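Local coordinates for protein BT_4661 (Bacteroides thetaiotaomicron, PDB 4AK2) that probably binds heparin and heparan sulphate at the bacterial cell surface through this ligand-binding domain, as a SusE-like protein of a heparin utilisation locus, at residues Ser207-Thr212 and Gly257-Ala262. Numbering follows the deposited sequence.
Sequences SYFENT and GKDPQA. With SGN (2-deoxy-6-O-sulfo-2-(sulfoamino)-alpha-D-glucopyranose), chain B.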
loop_
_atom_site.group_PDB
_atom_site.type_symbol
_atom_site.label_atom_id
_atom_site.label_comp_id
_atom_site.label_asym_id
_atom_site.label_seq_id
_atom_site.Cartn_x
_atom_site.Cartn_y
_atom_site.Cartn_z
ATOM N N SER A 207 -12.153 10.153 5.305
ATOM C CA SER A 207 -13.467 10.029 4.708
ATOM C C SER A 207 -13.923 11.248 3.890
ATOM O O SER A 207 -13.886 12.362 4.367
ATOM C CB SER A 207 -14.519 9.750 5.818
ATOM O OG SER A 207 -15.846 9.815 5.273
ATOM N N TYR A 208 -14.364 10.983 2.666
ATOM C CA TYR A 208 -15.047 11.996 1.874
ATOM C C TYR A 208 -16.352 12.420 2.557
ATOM O O TYR A 208 -16.647 13.612 2.700
ATOM C CB TYR A 208 -15.351 11.450 0.479
ATOM C CG TYR A 208 -16.275 12.376 -0.310
ATOM C CD1 TYR A 208 -15.761 13.391 -1.099
ATOM C CD2 TYR A 208 -17.672 12.220 -0.247
ATOM C CE1 TYR A 208 -16.605 14.245 -1.790
ATOM C CE2 TYR A 208 -18.528 13.075 -0.937
ATOM C CZ TYR A 208 -17.998 14.081 -1.703
ATOM O OH TYR A 208 -18.866 14.932 -2.407
ATOM N N PHE A 209 -17.161 11.443 2.935
ATOM C CA PHE A 209 -18.500 11.744 3.448
ATOM C C PHE A 209 -18.499 12.511 4.772
ATOM O O PHE A 209 -19.446 13.266 5.035
ATOM C CB PHE A 209 -19.342 10.464 3.495
ATOM C CG PHE A 209 -19.698 9.996 2.119
ATOM C CD1 PHE A 209 -20.748 10.587 1.434
ATOM C CD2 PHE A 209 -18.920 9.024 1.470
ATOM C CE1 PHE A 209 -21.006 10.211 0.119
ATOM C CE2 PHE A 209 -19.181 8.650 0.162
ATOM C CZ PHE A 209 -20.242 9.227 -0.501
ATOM N N GLU A 210 -17.399 12.417 5.518
ATOM C CA GLU A 210 -17.261 13.144 6.791
ATOM C C GLU A 210 -16.553 14.486 6.650
ATOM O O GLU A 210 -16.368 15.183 7.646
ATOM C CB GLU A 210 -16.546 12.268 7.836
ATOM C CG GLU A 210 -17.228 10.943 8.045
ATOM C CD GLU A 210 -18.460 11.048 8.916
ATOM O OE1 GLU A 210 -18.629 12.031 9.643
ATOM O OE2 GLU A 210 -19.287 10.142 8.829
ATOM N N ASN A 211 -16.161 14.854 5.411
ATOM C CA ASN A 211 -15.381 16.062 5.150
ATOM C C ASN A 211 -15.879 16.822 3.926
ATOM O O ASN A 211 -15.098 17.559 3.340
ATOM C CB ASN A 211 -13.901 15.730 5.004
ATOM C CG ASN A 211 -13.275 15.300 6.319
ATOM O OD1 ASN A 211 -13.016 16.134 7.185
ATOM N ND2 ASN A 211 -13.027 13.998 6.465
ATOM N N THR A 212 -17.157 16.672 3.563
ATOM C CA THR A 212 -17.627 17.169 2.290
ATOM C C THR A 212 -17.428 18.669 2.159
ATOM O O THR A 212 -17.229 19.137 1.051
ATOM C CB THR A 212 -19.096 16.857 2.055
ATOM O OG1 THR A 212 -19.877 17.431 3.105
ATOM C CG2 THR A 212 -19.368 15.356 2.014
ATOM N N GLY A 257 -25.755 5.179 -5.078
ATOM C CA GLY A 257 -25.626 6.637 -4.908
ATOM C C GLY A 257 -25.600 7.152 -3.477
ATOM O O GLY A 257 -25.763 8.349 -3.248
ATOM N N LYS A 258 -25.354 6.254 -2.512
ATOM C CA LYS A 258 -25.438 6.589 -1.096
ATOM C C LYS A 258 -24.070 6.470 -0.416
ATOM O O LYS A 258 -23.220 5.692 -0.860
ATOM C CB LYS A 258 -26.447 5.647 -0.363
ATOM C CG LYS A 258 -27.856 5.692 -0.940
ATOM C CD LYS A 258 -28.357 7.122 -0.983
ATOM N N ASP A 259 -23.909 7.184 0.710
ATOM C CA ASP A 259 -22.754 7.017 1.597
ATOM C C ASP A 259 -22.640 5.529 1.962
ATOM O O ASP A 259 -23.591 4.946 2.482
ATOM C CB ASP A 259 -22.980 7.881 2.843
ATOM C CG ASP A 259 -21.878 7.785 3.865
ATOM O OD1 ASP A 259 -21.042 6.855 3.819
ATOM O OD2 ASP A 259 -21.888 8.641 4.770
ATOM N N PRO A 260 -21.478 4.909 1.707
ATOM C CA PRO A 260 -21.339 3.456 1.903
ATOM C C PRO A 260 -20.899 3.029 3.303
ATOM O O PRO A 260 -20.437 1.890 3.498
ATOM C CB PRO A 260 -20.260 3.101 0.863
ATOM C CG PRO A 260 -19.344 4.303 0.895
ATOM C CD PRO A 260 -20.306 5.485 1.027
ATOM N N GLN A 261 -21.086 3.918 4.283
ATOM C CA GLN A 261 -20.679 3.666 5.656
ATOM C C GLN A 261 -21.075 2.290 6.162
ATOM O O GLN A 261 -20.266 1.617 6.818
ATOM C CB GLN A 261 -21.261 4.739 6.585
ATOM C CG GLN A 261 -20.680 4.748 7.988
ATOM C CD GLN A 261 -21.280 5.846 8.860
ATOM O OE1 GLN A 261 -22.444 6.268 8.679
ATOM N NE2 GLN A 261 -20.469 6.344 9.801
ATOM N N ALA A 262 -22.321 1.906 5.879
ATOM C CA ALA A 262 -22.948 0.705 6.466
ATOM C C ALA A 262 -22.959 -0.462 5.454
ATOM O O ALA A 262 -23.689 -1.428 5.600
ATOM C CB ALA A 262 -24.349 1.008 7.038
HETATM C C1 SGN B . -16.787 4.574 14.964
HETATM C C2 SGN B . -16.789 3.566 13.810
HETATM C C3 SGN B . -17.164 2.187 14.366
HETATM C C4 SGN B . -16.267 1.813 15.532
HETATM C C5 SGN B . -16.297 2.879 16.632
HETATM C C6 SGN B . -15.221 2.581 17.682
HETATM N N2 SGN B . -17.698 4.023 12.766
HETATM O O1 SGN B . -18.112 4.807 15.431
HETATM O O3 SGN B . -16.998 1.249 13.302
HETATM O O4 SGN B . -16.802 0.644 16.177
HETATM O O5 SGN B . -15.938 4.116 16.015
HETATM O O6 SGN B . -15.279 3.540 18.721
HETATM S S1 SGN B . -17.307 5.126 11.684
HETATM O O1S SGN B . -18.184 4.951 10.548
HETATM O O2S SGN B . -17.371 6.468 12.202
HETATM O O3S SGN B . -15.825 4.822 11.284
HETATM S S2 SGN B . -14.188 3.553 19.808
HETATM O O4S SGN B . -14.311 2.343 20.620
HETATM O O5S SGN B . -14.512 4.875 20.726
HETATM O O6S SGN B . -12.891 3.749 19.145
#
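F209 and D259 bring two surface loops together with their CA atoms 6.6 Å apart, F209 riding on a type I beta turn from Y208 to N211 that the ST motif of S207 OG braces. D259 CA sits over one face of the F209 ring, a CH-pi contact 3.9 Å from the centroid, and Y208 CD2 lies over the opposite face. The D259 carboxylate, its plane 15° from that of the ring, is stacked on the CB-CG end, with OD2 3.4 Å from F209 CB, while P260 CD reaches F209 CE2 obliquely at 3.5 Å. A chi1 of 179° swings D259 CG away from the backbone N and lays the carboxylate there; OD1 accepts from Q261 N in an Asx turn. With an alanine at F209 the ring would be gone, and D259 CA and P260 CD would probably face a gap. The extended Q261 chain takes NE2 to the N-sulfate of the glycan, donating to SGN O1S at 2.8 Å. R203 salt-bridges both E210 OE2 and D259 OD1, linking the loops a second time. Q261 thus brings to the glycan pocket a contact joining the loop between helix 187-195 and strand 220-222 to the connection between strands 241-254 and 268-276, with F209 and P260 both touching strand 157-161.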